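Local coordinates for protein oligoribonuclease (Colwellia psychrerythraea, PDB 6A4D) that probably hydrolyses very short RNA oligonucleotides as an exonuclease, and here holds a nitrophenyl ester of thymidine monophosphate, at residues Ala94-Trp99 against Glu127-Tyr132. The protein carries 1 engineered substitution. Numbering follows the deposited sequence.
With 9RC (5'-O-[(S)-hydroxy(4-nitrophenoxy)phosphoryl]thymidine), chain F.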
loop_
_atom_site.group_PDB
_atom_site.type_symbol
_atom_site.label_atom_id
_atom_site.label_comp_id
_atom_site.label_asym_id
_atom_site.label_seq_id
_atom_site.Cartn_x
_atom_site.Cartn_y
_atom_site.Cartn_z
ATOM N N ALA A 94 18.782 -12.944 -2.834
ATOM C CA ALA A 94 19.149 -14.376 -2.904
ATOM C C ALA A 94 18.273 -15.215 -1.994
ATOM O O ALA A 94 17.843 -16.280 -2.384
ATOM C CB ALA A 94 20.601 -14.570 -2.524
ATOM N N PHE A 95 18.016 -14.735 -0.788
ATOM C CA PHE A 95 17.113 -15.410 0.134
ATOM C C PHE A 95 15.688 -15.599 -0.384
ATOM O O PHE A 95 15.161 -16.706 -0.327
ATOM C CB PHE A 95 17.057 -14.672 1.442
ATOM C CG PHE A 95 16.107 -15.254 2.425
ATOM C CD1 PHE A 95 16.398 -16.463 3.052
ATOM C CD2 PHE A 95 14.916 -14.591 2.757
ATOM C CE1 PHE A 95 15.538 -17.002 3.994
ATOM C CE2 PHE A 95 14.030 -15.129 3.697
ATOM C CZ PHE A 95 14.348 -16.325 4.328
ATOM N N VAL A 96 15.071 -14.538 -0.915
ATOM C CA VAL A 96 13.706 -14.683 -1.350
ATOM C C VAL A 96 13.653 -15.500 -2.629
ATOM O O VAL A 96 12.632 -16.125 -2.892
ATOM C CB VAL A 96 12.952 -13.341 -1.529
ATOM C CG1 VAL A 96 12.735 -12.718 -0.162
ATOM C CG2 VAL A 96 13.677 -12.387 -2.495
ATOM N N GLN A 97 14.716 -15.469 -3.440
ATOM C CA GLN A 97 14.713 -16.227 -4.696
ATOM C C GLN A 97 14.725 -17.730 -4.446
ATOM O O GLN A 97 14.255 -18.493 -5.272
ATOM C CB GLN A 97 15.912 -15.886 -5.562
ATOM C CG GLN A 97 15.695 -14.720 -6.431
ATOM C CD GLN A 97 16.981 -14.188 -6.913
ATOM O OE1 GLN A 97 18.016 -14.495 -6.352
ATOM N NE2 GLN A 97 16.937 -13.410 -7.968
ATOM N N GLU A 98 15.330 -18.100 -3.337
ATOM C CA GLU A 98 15.322 -19.444 -2.842
ATOM C C GLU A 98 13.929 -19.923 -2.476
ATOM O O GLU A 98 13.639 -21.071 -2.673
ATOM C CB GLU A 98 16.229 -19.557 -1.610
ATOM C CG GLU A 98 16.283 -20.950 -0.973
ATOM C CD GLU A 98 17.600 -21.215 -0.215
ATOM O OE1 GLU A 98 17.576 -21.427 1.024
ATOM O OE2 GLU A 98 18.680 -21.206 -0.852
ATOM N N TRP A 99 13.081 -19.057 -1.910
ATOM C CA TRP A 99 11.801 -19.495 -1.353
ATOM C C TRP A 99 10.594 -19.263 -2.207
ATOM O O TRP A 99 9.579 -19.993 -2.012
ATOM C CB TRP A 99 11.606 -18.918 0.027
ATOM C CG TRP A 99 12.528 -19.500 0.950
ATOM C CD1 TRP A 99 13.790 -19.056 1.261
ATOM C CD2 TRP A 99 12.338 -20.709 1.662
ATOM N NE1 TRP A 99 14.376 -19.897 2.171
ATOM C CE2 TRP A 99 13.513 -20.932 2.426
ATOM C CE3 TRP A 99 11.294 -21.635 1.732
ATOM C CZ2 TRP A 99 13.667 -22.040 3.255
ATOM C CZ3 TRP A 99 11.446 -22.755 2.573
ATOM C CH2 TRP A 99 12.627 -22.943 3.316
ATOM N N GLU A 127 13.086 -5.078 -4.897
ATOM C CA GLU A 127 11.663 -4.814 -5.185
ATOM C C GLU A 127 11.162 -5.627 -6.383
ATOM O O GLU A 127 9.952 -5.999 -6.453
ATOM C CB GLU A 127 11.340 -3.325 -5.433
ATOM C CG GLU A 127 9.873 -3.016 -5.122
ATOM C CD GLU A 127 9.326 -1.782 -5.794
ATOM O OE1 GLU A 127 8.093 -1.541 -5.629
ATOM O OE2 GLU A 127 10.114 -1.050 -6.464
ATOM N N ASP A 128 12.061 -5.896 -7.338
ATOM C CA ASP A 128 11.642 -6.571 -8.578
ATOM C C ASP A 128 11.274 -8.026 -8.347
ATOM O O ASP A 128 10.616 -8.617 -9.181
ATOM C CB ASP A 128 12.687 -6.466 -9.675
ATOM C CG ASP A 128 12.910 -5.012 -10.150
ATOM O OD1 ASP A 128 11.946 -4.195 -10.136
ATOM O OD2 ASP A 128 14.048 -4.708 -10.575
ATOM N N HIS A 129 11.680 -8.609 -7.236
ATOM C CA HIS A 129 11.292 -9.969 -6.958
ATOM C C HIS A 129 9.777 -10.135 -6.592
ATOM O O HIS A 129 9.240 -11.219 -6.677
ATOM C CB HIS A 129 12.167 -10.585 -5.906
ATOM C CG HIS A 129 12.044 -12.072 -5.869
ATOM N ND1 HIS A 129 12.608 -12.881 -6.830
ATOM C CD2 HIS A 129 11.335 -12.893 -5.043
ATOM C CE1 HIS A 129 12.287 -14.141 -6.571
ATOM N NE2 HIS A 129 11.516 -14.175 -5.493
ATOM N N PHE A 130 9.135 -9.043 -6.186
ATOM C CA PHE A 130 7.807 -9.069 -5.685
ATOM C C PHE A 130 6.846 -8.841 -6.812
ATOM O O PHE A 130 7.130 -8.108 -7.765
ATOM C CB PHE A 130 7.600 -7.971 -4.603
ATOM C CG PHE A 130 8.431 -8.163 -3.383
ATOM C CD1 PHE A 130 9.778 -7.803 -3.376
ATOM C CD2 PHE A 130 7.883 -8.687 -2.237
ATOM C CE1 PHE A 130 10.568 -7.990 -2.261
ATOM C CE2 PHE A 130 8.643 -8.850 -1.099
ATOM C CZ PHE A 130 9.993 -8.494 -1.094
ATOM N N HIS A 131 5.683 -9.438 -6.681
ATOM C CA HIS A 131 4.498 -8.944 -7.376
ATOM C C HIS A 131 4.254 -7.476 -7.061
ATOM O O HIS A 131 4.626 -6.988 -5.972
ATOM C CB HIS A 131 3.286 -9.716 -6.850
ATOM C CG HIS A 131 2.089 -9.661 -7.732
ATOM N ND1 HIS A 131 1.312 -8.542 -7.873
ATOM C CD2 HIS A 131 1.478 -10.631 -8.448
ATOM C CE1 HIS A 131 0.312 -8.799 -8.699
ATOM N NE2 HIS A 131 0.378 -10.067 -9.042
ATOM N N TYR A 132 3.563 -6.774 -7.948
ATOM C CA TYR A 132 3.322 -5.361 -7.736
ATOM C C TYR A 132 2.333 -5.033 -6.570
ATOM O O TYR A 132 2.368 -3.920 -6.066
ATOM C CB TYR A 132 2.906 -4.604 -9.037
ATOM C CG TYR A 132 1.544 -4.944 -9.539
ATOM C CD1 TYR A 132 0.408 -4.277 -9.085
ATOM C CD2 TYR A 132 1.379 -5.956 -10.457
ATOM C CE1 TYR A 132 -0.847 -4.623 -9.542
ATOM C CE2 TYR A 132 0.143 -6.302 -10.927
ATOM C CZ TYR A 132 -0.962 -5.640 -10.461
ATOM O OH TYR A 132 -2.184 -6.030 -10.936
HETATM O OAJ 9RC F . 1.726 -0.524 -9.932
HETATM C CAE 9RC F . 1.541 -1.323 -10.863
HETATM N NAI 9RC F . 2.614 -2.062 -11.382
HETATM C CAL 9RC F . 2.392 -2.986 -12.409
HETATM O OAS 9RC F . 3.375 -3.608 -12.818
HETATM C CAT 9RC F . 1.090 -3.192 -12.932
HETATM C CAU 9RC F . 0.873 -4.135 -13.968
HETATM C CAF 9RC F . 0.030 -2.436 -12.415
HETATM N NAB 9RC F . 0.300 -1.479 -11.378
HETATM C CAA 9RC F . -0.788 -0.683 -10.738
HETATM O OAC 9RC F . -1.665 -1.749 -10.403
HETATM C CAD 9RC F . -1.528 0.280 -11.652
HETATM C CAH 9RC F . -2.964 -0.232 -11.621
HETATM O OAK 9RC F . -3.978 0.789 -11.385
HETATM C CAG 9RC F . -2.943 -1.182 -10.421
HETATM C CAR 9RC F . -3.903 -2.328 -10.656
HETATM O OAQ 9RC F . -4.304 -2.729 -9.373
HETATM P PAP 9RC F . -4.741 -4.253 -9.123
HETATM O OAO 9RC F . -4.451 -4.750 -7.615
HETATM O OAN 9RC F . -3.980 -5.184 -9.977
HETATM O OAM 9RC F . -6.033 -4.509 -9.709
HETATM C CAV 9RC F . -7.246 -3.994 -9.743
HETATM C CAW 9RC F . -7.577 -2.679 -10.096
HETATM C CAY 9RC F . -8.948 -2.370 -10.092
HETATM C CBA 9RC F . -9.906 -3.382 -9.797
HETATM N NBB 9RC F . -11.205 -3.137 -9.749
HETATM O OBD 9RC F . -11.738 -1.587 -10.271
HETATM O OBC 9RC F . -12.194 -4.475 -8.929
HETATM C CAZ 9RC F . -9.527 -4.698 -9.485
HETATM C CAX 9RC F . -8.196 -4.991 -9.483
HETATM O O HOH W 1 14.528 -12.348 -8.522
#
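His129 meets Val96 and Gln97 where the last turns of helix 85-99 pass the loop leading into strand 134-136 of the RNase H-like exonuclease fold. The imidazole, with CG anti to the backbone N (chi1 -164°), extends from a type I beta turn running from Glu127 to Phe130 and reaches the helix backbone, its NE2 coming within 3.4 Å of Val96 O. The helix covers one face of the ring: Val96 CG2 lies toward the CD2 end, 3.5 Å from His129 CD2. On the same side of the ring plane, Gln97 CG sits near ND1 and CE1, 3.5 Å from His129 CE1, while the backbone N of Gln97 stands over the face. The glutamine amide plane is turned 79° from the imidazole, so the two flat groups do not stack; a water joins them instead, accepting from Gln97 NE2 at 2.7 Å and lying in the ring plane 2.6 Å from His129 ND1. Both ring nitrogens therefore have a polar partner, since NE2 is hydrogen-bonded to the carbonyl oxygen of Val100, just beyond the helical segment. Replacing His129 with an alanine would probably leave the Val100 carbonyl and the water without their ring partner and open a gap beside Val96 CG2. Beneath, Val96 and His129 both touch Ile12 of strand 11-18, which places the contact over the central sheet. The same loop continues to Tyr132, whose ring lies flat against the thymine of the bound nucleotide, with base atom CAT 3.6 Å above the ring centre and His131 CE1 over the opposite face.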